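Cyp101j2 (Sphingobium yanoikuyae, PDB 5KYO) is a haem-containing cytochrome P450 monooxygenase associated with the hydroxylation of the monoterpene 1,8-cineole. Local coordinates at residues V85-D90 against T344-M349; F314-S319 against G416-V421. All coordinates share one frame; numbering follows the deposited sequence.

From the N terminus, helix 59-69 and strand 74-77 lead to strand 83-86, which turns into helix 89-97. Most of the helical part of the fold then intervenes before residues 314-319 leave helix 303-313. Residues 344-349 follow and close interaction 1, a loop of 253 intervening residues; 416-421 return to 314-319 and close interaction 2 over 96. Because the segments alternate along the sequence, the two closures cross rather than nest. Both reach the same mixed sheet, and their centres lie about 12 Å apart. Thr344 OG1 probably hydrogen-bonds to Val317 O, at 2.6 Å, so the sheet and short helix of interaction 1 are tied to the haem-side wall of interaction 2.

Interaction 1: V85-D90 against T344-M349; sequences VALRSD and TVVVAM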
# COMPACT_ATOMS: atom_id res chain seq x y z
N VAL A 85 6.66 -5.06 -17.84
CA VAL A 85 6.36 -3.91 -17.00
C VAL A 85 5.65 -2.82 -17.81
O VAL A 85 6.18 -2.33 -18.82
CB VAL A 85 7.63 -3.31 -16.34
CG1 VAL A 85 7.24 -2.21 -15.34
CG2 VAL A 85 8.47 -4.38 -15.66
N ALA A 86 4.46 -2.44 -17.37
CA ALA A 86 3.74 -1.33 -17.99
C ALA A 86 4.33 -0.01 -17.49
O ALA A 86 4.35 0.26 -16.27
CB ALA A 86 2.27 -1.40 -17.69
N LEU A 87 4.81 0.80 -18.43
CA LEU A 87 5.56 2.01 -18.10
C LEU A 87 4.87 3.31 -18.52
O LEU A 87 5.48 4.39 -18.49
CB LEU A 87 6.95 1.95 -18.73
CG LEU A 87 7.84 0.88 -18.07
CD1 LEU A 87 9.18 0.80 -18.75
CD2 LEU A 87 8.03 1.18 -16.59
N ARG A 88 3.61 3.22 -18.92
CA ARG A 88 2.80 4.41 -19.19
C ARG A 88 1.50 4.35 -18.40
O ARG A 88 1.05 3.27 -18.00
CB ARG A 88 2.50 4.55 -20.69
CG ARG A 88 3.73 4.71 -21.57
CD ARG A 88 4.41 6.06 -21.37
NE ARG A 88 5.56 6.21 -22.26
CZ ARG A 88 6.78 5.75 -22.00
NH1 ARG A 88 7.03 5.11 -20.86
NH2 ARG A 88 7.76 5.93 -22.87
N SER A 89 0.88 5.51 -18.19
CA SER A 89 -0.29 5.60 -17.30
C SER A 89 -1.48 4.78 -17.79
O SER A 89 -1.96 3.89 -17.09
CB SER A 89 -0.71 7.06 -17.13
OG SER A 89 -1.95 7.15 -16.44
N ASP A 90 -1.95 5.09 -18.99
CA ASP A 90 -3.15 4.44 -19.52
C ASP A 90 -2.97 2.93 -19.58
O ASP A 90 -3.89 2.17 -19.28
CB ASP A 90 -3.49 5.00 -20.91
CG ASP A 90 -3.94 6.44 -20.85
OD1 ASP A 90 -5.09 6.69 -20.44
OD2 ASP A 90 -3.14 7.33 -21.21
N THR A 344 1.27 1.47 -9.67
CA THR A 344 0.50 2.68 -9.45
C THR A 344 1.40 3.89 -9.68
O THR A 344 0.92 4.95 -10.02
CB THR A 344 -0.10 2.74 -8.03
OG1 THR A 344 0.96 2.80 -7.08
CG2 THR A 344 -0.92 1.47 -7.74
N VAL A 345 2.71 3.69 -9.49
CA VAL A 345 3.72 4.75 -9.59
C VAL A 345 3.76 5.40 -10.97
O VAL A 345 3.86 6.62 -11.08
CB VAL A 345 5.14 4.21 -9.27
CG1 VAL A 345 6.18 5.32 -9.36
CG2 VAL A 345 5.16 3.55 -7.90
N VAL A 346 3.66 4.59 -12.02
CA VAL A 346 3.81 5.11 -13.38
C VAL A 346 2.56 5.84 -13.85
O VAL A 346 2.58 6.52 -14.88
CB VAL A 346 4.17 3.98 -14.38
CG1 VAL A 346 5.35 3.19 -13.85
CG2 VAL A 346 3.00 3.06 -14.62
N VAL A 347 1.49 5.75 -13.07
CA VAL A 347 0.24 6.42 -13.41
C VAL A 347 0.31 7.93 -13.13
O VAL A 347 0.31 8.74 -14.07
CB VAL A 347 -0.96 5.80 -12.65
CG1 VAL A 347 -2.22 6.62 -12.85
CG2 VAL A 347 -1.17 4.37 -13.11
N ALA A 348 0.41 8.33 -11.86
CA ALA A 348 0.42 9.75 -11.53
C ALA A 348 1.71 10.45 -11.93
O ALA A 348 1.74 11.67 -12.04
CB ALA A 348 0.17 9.96 -10.02
N MET A 349 2.78 9.69 -12.17
CA MET A 349 4.05 10.32 -12.54
C MET A 349 4.22 10.51 -14.04
O MET A 349 5.21 11.11 -14.48
CB MET A 349 5.22 9.51 -11.99
CG MET A 349 5.28 9.48 -10.48
SD MET A 349 5.61 11.11 -9.78
CE MET A 349 4.02 11.53 -9.11
O HOH W 1 -2.73 9.61 -14.97
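Ser89 and Val347 bring their backbones within 4.0 Å, CA to CA, where the turn leaving strand 83-86 meets the short helix 344-348. In the cytochrome P450 fold these correspond to the junction between the first sheet and helix B, and to the K' helix; strands 83-86 and 339-343, which lead into them, are parallel neighbours in that sheet. Val346 buries the largest area of any residue here. Its CB points toward the turn, and chi1 of -51° sets CG2 between the backbone N and the carbonyl carbon, from where that methyl reaches Ala86 O at 3.5 Å and Arg88 O at 3.9 Å. The other methyl, CG1, approaches Leu87 CD2 at 4.3 Å, a looser apolar touch. Ala86 O is thus buried against a methyl group and has no hydrogen-bonding partner in the model. Trp63 and Met67 of helix 59-69 and Ala92 of helix 89-97 pack on Val346 as well, placing it where three helices converge.

Arg88 occupies the N-cap position of helix 89-97, and its side chain folds back: NH1 donates to Leu87 O at 2.9 Å with an N-H...O angle of 156°. The acceptor lies in the guanidinium plane, whereas the donor stands above the carbonyl plane, 63° out of it. Asp350 meanwhile accepts a hydrogen bond from Ser89 N, at the start of the helix. On the Val347 side, Ser89 OG lies alongside methyl CG1 of Val347, 3.6 Å away. A water completes the join, lying 3.0 Å from Ser89 OG and donating to Val347 O over 3.3 Å.

Interaction 2: F314-S319 against G416-V421; sequences FPVVSS and GIVGSV. With HEM (protoporphyrin IX containing Fe), chain G.
Gly416 O lies near Ser318 CB, with a water beside them. The water lies 2.9 Å from Gly416 O and 2.7 Å from Val316 O, and since acceptors around it outnumber its protons, both bonds need not be made at once. One residue on, Ile417 O accepts from Ser318 N at 2.9 Å; the N-H...O angle is 165° and the donor is tilted a little from the carbonyl plane. CA of Val317 also presents its hydrogen to this same Ile417 O, which therefore meets a full hydrogen bond and a weaker CA-H...O contact.

Val418 is paired with Val317 in a single antiparallel bridge, CA to CA 4.7 Å, and the bonds at its two ends identify this as a non-hydrogen-bonded pair. Val418 CG1 comes within 3.9 Å of Val316 CG2, the two side chains crossing at a slant. Gly419 closes the bridge: its N donates to Val316 O at 3.0 Å, nearly straight at 173°.

On the haem side, CG1 stands anti to the backbone N of Val317 (chi1 176°), which spreads both methyls over the porphyrin margin: CG2 reaches the meso carbon CHB of HEM at 3.6 Å and CG1 the methyl CMA of HEM at 3.7 Å. A glycine here would probably strip the two methyl contacts from CHB and CMA and open a gap over that margin of the porphyrin. Farther along, Ser319 OG hydrogen-bonds to Arg321, which itself binds the haem. The pairing of the segment after helix 303-313 with the turn between strands 413-414 and 420-421 is characteristic of cytochromes P450, where these correspond to substrate recognition sites 5 and 6 beside the haem pocket.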
# COMPACT_ATOMS: atom_id res chain seq x y z
N PHE A 314 2.69 10.76 -3.98
CA PHE A 314 3.53 9.66 -3.50
C PHE A 314 2.92 8.26 -3.63
O PHE A 314 2.70 7.58 -2.63
CB PHE A 314 3.89 9.91 -2.03
CG PHE A 314 4.68 11.16 -1.82
CD1 PHE A 314 6.00 11.22 -2.24
CD2 PHE A 314 4.11 12.28 -1.24
CE1 PHE A 314 6.76 12.37 -2.07
CE2 PHE A 314 4.87 13.45 -1.07
CZ PHE A 314 6.19 13.49 -1.49
N PRO A 315 2.62 7.83 -4.86
CA PRO A 315 2.15 6.45 -5.03
C PRO A 315 3.24 5.47 -4.57
O PRO A 315 4.41 5.78 -4.76
CB PRO A 315 1.89 6.34 -6.54
CG PRO A 315 2.84 7.42 -7.15
CD PRO A 315 2.83 8.52 -6.15
N VAL A 316 2.88 4.35 -3.92
CA VAL A 316 3.90 3.45 -3.42
C VAL A 316 3.76 1.99 -3.89
O VAL A 316 4.75 1.24 -3.91
CB VAL A 316 3.93 3.47 -1.85
CG1 VAL A 316 4.54 4.77 -1.35
CG2 VAL A 316 2.53 3.23 -1.25
N VAL A 317 2.56 1.59 -4.28
CA VAL A 317 2.30 0.16 -4.57
C VAL A 317 2.57 -0.24 -6.03
O VAL A 317 2.17 0.48 -6.96
CB VAL A 317 0.86 -0.23 -4.22
CG1 VAL A 317 0.58 -1.68 -4.61
CG2 VAL A 317 0.61 -0.03 -2.71
N SER A 318 3.29 -1.35 -6.21
CA SER A 318 3.45 -2.00 -7.51
C SER A 318 2.87 -3.42 -7.48
O SER A 318 3.47 -4.36 -6.96
CB SER A 318 4.93 -2.03 -7.93
OG SER A 318 5.45 -0.72 -7.99
N SER A 319 1.70 -3.56 -8.06
CA SER A 319 1.04 -4.85 -8.11
C SER A 319 1.23 -5.40 -9.52
O SER A 319 1.59 -4.64 -10.44
CB SER A 319 -0.45 -4.70 -7.73
OG SER A 319 -1.16 -5.90 -7.86
N GLY A 416 10.11 -1.90 -3.79
CA GLY A 416 9.58 -3.22 -3.47
C GLY A 416 8.12 -3.14 -3.84
O GLY A 416 7.70 -2.23 -4.55
N ILE A 417 7.33 -4.10 -3.38
CA ILE A 417 5.90 -4.06 -3.66
C ILE A 417 5.32 -2.78 -3.06
O ILE A 417 4.38 -2.19 -3.61
CB ILE A 417 5.18 -5.30 -3.12
CG1 ILE A 417 5.61 -6.54 -3.91
CG2 ILE A 417 3.68 -5.15 -3.22
CD1 ILE A 417 6.73 -7.28 -3.28
N VAL A 418 5.87 -2.36 -1.93
CA VAL A 418 5.53 -1.06 -1.37
C VAL A 418 6.85 -0.27 -1.22
O VAL A 418 7.73 -0.64 -0.44
CB VAL A 418 4.77 -1.15 -0.02
CG1 VAL A 418 4.31 0.20 0.38
CG2 VAL A 418 3.55 -2.10 -0.14
N GLY A 419 6.99 0.77 -2.03
CA GLY A 419 8.14 1.66 -1.95
C GLY A 419 8.22 2.36 -0.61
O GLY A 419 7.22 2.38 0.13
N SER A 420 9.38 2.94 -0.30
CA SER A 420 9.64 3.58 1.00
C SER A 420 10.82 4.56 0.98
O SER A 420 11.73 4.45 0.17
CB SER A 420 9.92 2.53 2.07
OG SER A 420 11.04 1.72 1.73
N VAL A 421 10.76 5.51 1.90
CA VAL A 421 11.92 6.29 2.33
C VAL A 421 12.54 5.47 3.45
O VAL A 421 11.84 5.05 4.38
CB VAL A 421 11.52 7.72 2.86
CG1 VAL A 421 12.75 8.54 3.19
CG2 VAL A 421 10.60 8.45 1.90
CHA HEM G . -5.85 -3.21 -2.17
CHB HEM G . -2.86 0.60 -1.80
CHC HEM G . -4.21 1.16 2.86
CHD HEM G . -6.39 -3.14 2.70
C1A HEM G . -4.98 -2.20 -2.53
C2A HEM G . -4.46 -1.92 -3.86
C3A HEM G . -3.61 -0.87 -3.74
C4A HEM G . -3.59 -0.44 -2.35
CMA HEM G . -2.84 -0.20 -4.91
CAA HEM G . -4.78 -2.66 -5.19
CBA HEM G . -3.98 -3.94 -5.36
CGA HEM G . -4.25 -4.56 -6.71
O1A HEM G . -3.96 -3.91 -7.75
O2A HEM G . -4.75 -5.71 -6.76
C1B HEM G . -3.01 1.11 -0.52
C2B HEM G . -2.43 2.36 -0.01
C3B HEM G . -2.81 2.50 1.28
C4B HEM G . -3.62 1.36 1.63
CMB HEM G . -1.55 3.34 -0.81
CAB HEM G . -2.49 3.62 2.31
CBB HEM G . -1.85 4.77 2.05
C1C HEM G . -4.95 0.06 3.21
C2C HEM G . -5.61 -0.15 4.49
C3C HEM G . -6.20 -1.35 4.44
C4C HEM G . -5.95 -1.92 3.13
CMC HEM G . -5.55 0.87 5.65
CAC HEM G . -7.04 -2.09 5.50
CBC HEM G . -7.47 -1.58 6.65
C1D HEM G . -6.42 -3.58 1.40
C2D HEM G . -6.95 -4.86 0.95
C3D HEM G . -6.79 -4.85 -0.55
C4D HEM G . -6.17 -3.60 -0.89
CMD HEM G . -7.59 -6.04 1.74
CAD HEM G . -7.20 -5.99 -1.51
CBD HEM G . -8.48 -5.64 -2.27
CGD HEM G . -8.82 -6.80 -3.19
O1D HEM G . -9.98 -7.27 -3.19
O2D HEM G . -7.89 -7.26 -3.90
NA HEM G . -4.42 -1.28 -1.64
NB HEM G . -3.72 0.54 0.52
NC HEM G . -5.19 -1.03 2.41
ND HEM G . -5.97 -2.88 0.29
FE HEM G . -4.96 -1.07 0.34
O HOH W 2 6.24 -0.09 -5.79